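Local coordinates for shikimate dehydrogenase (NADP(+)) (Thermus thermophilus, PDB 2D5C), which catalyses the reversible NADPH-linked reduction of 3-dehydroshikimate to shikimate, a step on the pathway to chorismate and the aromatic amino acids, at residues 83-88 against 96-101; 119-124 against 176-181. One frame throughout, in Å; residues are numbered along the deposited sequence.

In the fold
Contact 1 is wholly buried; contact 2 is buried too, except that its 178-179 end is partly exposed. They lie on opposite sides of the chain's centre, about 19 Å apart between centres. Contact 1 belongs to the mixed sheet of the substrate-binding domain. Contact 2 belongs to the parallel sheet of the NADP-binding domain. They share no element, but helix 100-110, which starts in contact 1, is followed in the chain by strand 119-122 of contact 2. Contact 1 joins two antiparallel strands close in sequence. Its side-chain amides bond across the contact, and two of its residues hold shikimate. Contact 2 joins parallel strands distant in sequence. Backbone bonds and small apolar groups link them, and its glycine lies in the NADP site.

Contact 1 (83-88 against 96-101); sequences AVNTVL and GFNTDA. With SKM ((3R,4S,5R)-3,4,5-trihydroxycyclohex-1-ene-1-carboxylic acid), chain E.
Among the flat groups, the amide of Asn85 and the ring of Phe97 meet the other segment. Thr86 O lies at the edge of the Phe97 ring, in its plane, and Leu88 CB approaches CE1 obliquely. Trp73 also meets this ring. The Asn85 amide is used from both ends. Asn85 OD1 accepts from Thr99 N at 2.6 Å, with the donor tilted 33° from the carbonyl plane. Asn85 ND2 gives one N-H to Thr99 OG1, in the amide plane at 3.0 Å, and bonds SKM O12 at 3.0 Å. Thr99 OG1 also hydrogen-bonds Gln235 O. Asn85 CG sits between the backbone N and the carbonyl carbon (chi1 87°), which turns the amide to Thr99. Asp100 OD1 accepts from SKM O12 at 2.8 Å, while Asp100 OD2 forms a salt bridge with the catalytic Lys64. An alanine in place of Asn85 would probably leave Thr99 N without its acceptor and loosen the hold on O12. Asn98 ND2 makes a nearly straight bond to Ala83 O, and Asn98 OD1 accepts from Ala101 N, capping the start of helix 100-110. Asn85 N and Thr86 N both donate to Phe97 O. Through Asn85, this classic beta bulge is part of the shikimate site.

Contact 2 (119-124 against 176-181); sequences ALVLGA and VNATRV
Val121 pairs with Val176 and Leu122 with Asn177 where strands 119-122 and 174-177 run side by side in the parallel sheet of a Rossmann-type NADP-binding domain. Leu122 N donates to Val176 O, almost straight at 2.9 Å, and Val176 N donates to Leu120 O. Past the strand end, the side chain of Thr179 packs against Leu122. Its CB carries two branches. Thr179 CG2, anti to the carbonyl carbon, touches Leu122 O at 3.3 Å and approaches Leu122 CB. Thr179 OG1, the other tip, donates to Asn177 OD1 at 2.7 Å, in the carbonyl plane and on a lone pair. It also accepts from Val181 N, which makes an ST turn. Asn177 OD1 accepts a second hydrogen bond from Thr179 N, above its carbonyl plane, forming an Asx turn. Asn177 ND2 bonds Asp204 on the neighbouring strand. On the face that carries Val121 and Val176, Val121 CG1 meets Ala178 CB of the following loop, and both valines touch Val131 of helix 126-137. Gly123 opens the glycine-rich NADP-binding turn. Its positive phi (106°) suits glycine, and its backbone lies close to Ala178 O and Thr179 CG2. Ala178 N donates to Leu122 O at 2.8 Å, in the carbonyl plane.

Contact 1 (83-88 against 96-101)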
loop_
_atom_site.group_PDB
_atom_site.type_symbol
_atom_site.label_atom_id
_atom_site.label_comp_id
_atom_site.label_asym_id
_atom_site.label_seq_id
_atom_site.Cartn_x
_atom_site.Cartn_y
_atom_site.Cartn_z
ATOM N N ALA A 83 -17.860 0.697 -3.729
ATOM C CA ALA A 83 -17.128 0.898 -4.968
ATOM C C ALA A 83 -15.691 1.284 -4.667
ATOM O O ALA A 83 -15.429 2.061 -3.759
ATOM C CB ALA A 83 -17.798 1.997 -5.812
ATOM N N VAL A 84 -14.780 0.726 -5.452
ATOM C CA VAL A 84 -13.356 0.992 -5.314
ATOM C C VAL A 84 -12.891 1.619 -6.624
ATOM O O VAL A 84 -13.141 1.070 -7.702
ATOM C CB VAL A 84 -12.580 -0.323 -5.082
ATOM C CG1 VAL A 84 -11.091 -0.121 -5.375
ATOM C CG2 VAL A 84 -12.789 -0.796 -3.629
ATOM N N ASN A 85 -12.220 2.765 -6.533
ATOM C CA ASN A 85 -11.714 3.435 -7.732
ATOM C C ASN A 85 -10.182 3.432 -7.749
ATOM O O ASN A 85 -9.555 3.813 -8.742
ATOM C CB ASN A 85 -12.232 4.875 -7.793
ATOM C CG ASN A 85 -11.349 5.851 -7.034
ATOM O OD1 ASN A 85 -11.006 5.629 -5.871
ATOM N ND2 ASN A 85 -10.983 6.947 -7.690
ATOM N N THR A 86 -9.581 2.997 -6.649
ATOM C CA THR A 86 -8.126 2.955 -6.557
ATOM C C THR A 86 -7.653 1.665 -5.895
ATOM O O THR A 86 -8.111 1.312 -4.804
ATOM C CB THR A 86 -7.596 4.151 -5.744
ATOM O OG1 THR A 86 -8.015 5.373 -6.367
ATOM C CG2 THR A 86 -6.062 4.122 -5.679
ATOM N N VAL A 87 -6.747 0.963 -6.572
ATOM C CA VAL A 87 -6.191 -0.277 -6.054
ATOM C C VAL A 87 -4.676 -0.156 -5.925
ATOM O O VAL A 87 -4.010 0.328 -6.840
ATOM C CB VAL A 87 -6.522 -1.471 -6.989
ATOM C CG1 VAL A 87 -5.901 -2.754 -6.433
ATOM C CG2 VAL A 87 -8.037 -1.613 -7.132
ATOM N N LEU A 88 -4.149 -0.573 -4.772
ATOM C CA LEU A 88 -2.706 -0.564 -4.494
ATOM C C LEU A 88 -2.225 -2.009 -4.472
ATOM O O LEU A 88 -2.872 -2.857 -3.863
ATOM C CB LEU A 88 -2.426 0.063 -3.123
ATOM C CG LEU A 88 -1.034 -0.152 -2.522
ATOM C CD1 LEU A 88 0.009 0.508 -3.404
ATOM C CD2 LEU A 88 -0.980 0.429 -1.097
ATOM N N GLY A 96 -8.051 -2.130 -1.765
ATOM C CA GLY A 96 -8.949 -1.201 -2.428
ATOM C C GLY A 96 -9.340 0.036 -1.640
ATOM O O GLY A 96 -9.652 -0.030 -0.456
ATOM N N PHE A 97 -9.347 1.183 -2.310
ATOM C CA PHE A 97 -9.702 2.438 -1.663
ATOM C C PHE A 97 -10.631 3.220 -2.565
ATOM O O PHE A 97 -10.838 2.864 -3.722
ATOM C CB PHE A 97 -8.469 3.313 -1.426
ATOM C CG PHE A 97 -7.381 2.643 -0.654
ATOM C CD1 PHE A 97 -6.478 1.796 -1.285
ATOM C CD2 PHE A 97 -7.247 2.872 0.714
ATOM C CE1 PHE A 97 -5.444 1.182 -0.561
ATOM C CE2 PHE A 97 -6.228 2.268 1.438
ATOM C CZ PHE A 97 -5.323 1.422 0.796
ATOM N N ASN A 98 -11.176 4.301 -2.038
ATOM C CA ASN A 98 -12.036 5.131 -2.866
ATOM C C ASN A 98 -11.591 6.562 -2.721
ATOM O O ASN A 98 -11.769 7.157 -1.659
ATOM C CB ASN A 98 -13.497 5.021 -2.445
ATOM C CG ASN A 98 -14.426 5.764 -3.406
ATOM O OD1 ASN A 98 -14.349 6.990 -3.546
ATOM N ND2 ASN A 98 -15.292 5.023 -4.076
ATOM N N THR A 99 -10.982 7.112 -3.773
ATOM C CA THR A 99 -10.561 8.498 -3.699
ATOM C C THR A 99 -11.579 9.444 -4.337
ATOM O O THR A 99 -11.381 10.645 -4.303
ATOM C CB THR A 99 -9.169 8.704 -4.336
ATOM O OG1 THR A 99 -9.235 8.434 -5.744
ATOM C CG2 THR A 99 -8.153 7.766 -3.680
ATOM N N ASP A 100 -12.665 8.905 -4.900
ATOM C CA ASP A 100 -13.708 9.760 -5.491
ATOM C C ASP A 100 -14.359 10.590 -4.397
ATOM O O ASP A 100 -14.630 11.779 -4.586
ATOM C CB ASP A 100 -14.814 8.941 -6.182
ATOM C CG ASP A 100 -14.374 8.321 -7.492
ATOM O OD1 ASP A 100 -13.751 9.018 -8.329
ATOM O OD2 ASP A 100 -14.673 7.127 -7.705
ATOM N N ALA A 101 -14.617 9.978 -3.240
ATOM C CA ALA A 101 -15.261 10.714 -2.146
ATOM C C ALA A 101 -14.421 11.883 -1.608
ATOM O O ALA A 101 -14.869 13.026 -1.621
ATOM C CB ALA A 101 -15.646 9.750 -1.002
HETATM O O12 SKM E . -12.595 7.324 -10.167
HETATM C C8 SKM E . -12.038 7.783 -11.407
HETATM C C6 SKM E . -10.990 6.755 -11.917
HETATM O O7 SKM E . -9.965 6.612 -10.936
HETATM C C5 SKM E . -10.357 7.216 -13.255
HETATM C C4 SKM E . -11.363 7.875 -14.201
HETATM C C1 SKM E . -10.922 8.151 -15.593
HETATM O O2 SKM E . -9.676 7.813 -15.977
HETATM O O3 SKM E . -11.679 8.679 -16.395
HETATM C C10 SKM E . -12.605 8.211 -13.841
HETATM C C9 SKM E . -13.174 7.972 -12.458
HETATM O O11 SKM E . -13.990 6.790 -12.498
#

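Contact 2 (119-124 against 176-181)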
loop_
_atom_site.group_PDB
_atom_site.type_symbol
_atom_site.label_atom_id
_atom_site.label_comp_id
_atom_site.label_asym_id
_atom_site.label_seq_id
_atom_site.Cartn_x
_atom_site.Cartn_y
_atom_site.Cartn_z
ATOM N N ALA A 119 -28.260 19.077 -0.252
ATOM C CA ALA A 119 -27.465 18.722 -1.423
ATOM C C ALA A 119 -28.142 17.515 -2.061
ATOM O O ALA A 119 -28.313 16.488 -1.410
ATOM C CB ALA A 119 -26.050 18.358 -0.992
ATOM N N LEU A 120 -28.534 17.637 -3.330
ATOM C CA LEU A 120 -29.191 16.529 -4.032
ATOM C C LEU A 120 -28.235 15.867 -5.014
ATOM O O LEU A 120 -27.692 16.513 -5.910
ATOM C CB LEU A 120 -30.432 17.023 -4.785
ATOM C CG LEU A 120 -31.107 16.020 -5.741
ATOM C CD1 LEU A 120 -31.567 14.763 -4.997
ATOM C CD2 LEU A 120 -32.280 16.699 -6.421
ATOM N N VAL A 121 -28.028 14.572 -4.831
ATOM C CA VAL A 121 -27.155 13.798 -5.696
ATOM C C VAL A 121 -28.050 13.016 -6.662
ATOM O O VAL A 121 -28.921 12.258 -6.236
ATOM C CB VAL A 121 -26.298 12.814 -4.877
ATOM C CG1 VAL A 121 -25.328 12.054 -5.810
ATOM C CG2 VAL A 121 -25.522 13.586 -3.789
ATOM N N LEU A 122 -27.875 13.261 -7.954
ATOM C CA LEU A 122 -28.650 12.552 -8.955
ATOM C C LEU A 122 -27.828 11.345 -9.381
ATOM O O LEU A 122 -26.707 11.500 -9.866
ATOM C CB LEU A 122 -28.915 13.447 -10.163
ATOM C CG LEU A 122 -29.589 14.790 -9.875
ATOM C CD1 LEU A 122 -29.778 15.488 -11.230
ATOM C CD2 LEU A 122 -30.929 14.618 -9.152
ATOM N N GLY A 123 -28.385 10.150 -9.190
ATOM C CA GLY A 123 -27.675 8.942 -9.560
ATOM C C GLY A 123 -27.168 8.253 -8.310
ATOM O O GLY A 123 -26.451 8.865 -7.523
ATOM N N ALA A 124 -27.554 6.996 -8.109
ATOM C CA ALA A 124 -27.108 6.279 -6.921
ATOM C C ALA A 124 -26.210 5.087 -7.238
ATOM O O ALA A 124 -26.255 4.063 -6.550
ATOM C CB ALA A 124 -28.310 5.842 -6.070
ATOM N N VAL A 176 -25.785 17.795 -7.725
ATOM C CA VAL A 176 -24.651 17.107 -8.328
ATOM C C VAL A 176 -25.108 16.037 -9.307
ATOM O O VAL A 176 -25.898 15.164 -8.948
ATOM C CB VAL A 176 -23.763 16.412 -7.247
ATOM C CG1 VAL A 176 -22.583 15.719 -7.902
ATOM C CG2 VAL A 176 -23.266 17.432 -6.238
ATOM N N ASN A 177 -24.649 16.115 -10.548
ATOM C CA ASN A 177 -25.031 15.065 -11.486
ATOM C C ASN A 177 -24.031 13.928 -11.405
ATOM O O ASN A 177 -22.875 14.090 -11.790
ATOM C CB ASN A 177 -25.080 15.553 -12.933
ATOM C CG ASN A 177 -25.334 14.409 -13.900
ATOM O OD1 ASN A 177 -26.177 13.544 -13.636
ATOM N ND2 ASN A 177 -24.620 14.402 -15.024
ATOM N N ALA A 178 -24.493 12.789 -10.890
ATOM C CA ALA A 178 -23.668 11.595 -10.770
ATOM C C ALA A 178 -24.275 10.495 -11.641
ATOM O O ALA A 178 -24.060 9.304 -11.401
ATOM C CB ALA A 178 -23.586 11.146 -9.293
ATOM N N THR A 179 -25.052 10.894 -12.646
ATOM C CA THR A 179 -25.637 9.921 -13.565
ATOM C C THR A 179 -24.760 10.014 -14.807
ATOM O O THR A 179 -23.898 10.888 -14.899
ATOM C CB THR A 179 -27.080 10.282 -14.008
ATOM O OG1 THR A 179 -27.039 11.382 -14.932
ATOM C CG2 THR A 179 -27.948 10.648 -12.816
ATOM N N ARG A 180 -24.960 9.122 -15.765
ATOM C CA ARG A 180 -24.170 9.236 -16.982
ATOM C C ARG A 180 -24.964 9.972 -18.064
ATOM O O ARG A 180 -24.546 10.022 -19.224
ATOM C CB ARG A 180 -23.724 7.862 -17.475
ATOM C CG ARG A 180 -22.689 7.227 -16.559
ATOM C CD ARG A 180 -21.895 6.165 -17.291
ATOM N NE ARG A 180 -22.736 5.064 -17.748
ATOM C CZ ARG A 180 -22.615 4.480 -18.933
ATOM N NH1 ARG A 180 -21.685 4.895 -19.786
ATOM N NH2 ARG A 180 -23.421 3.479 -19.267
ATOM N N VAL A 181 -26.112 10.542 -17.688
ATOM C CA VAL A 181 -26.921 11.289 -18.647
ATOM C C VAL A 181 -26.112 12.518 -19.032
ATOM O O VAL A 181 -25.631 13.261 -18.174
ATOM C CB VAL A 181 -28.284 11.749 -18.062
ATOM C CG1 VAL A 181 -29.049 12.576 -19.105
ATOM C CG2 VAL A 181 -29.120 10.544 -17.671
#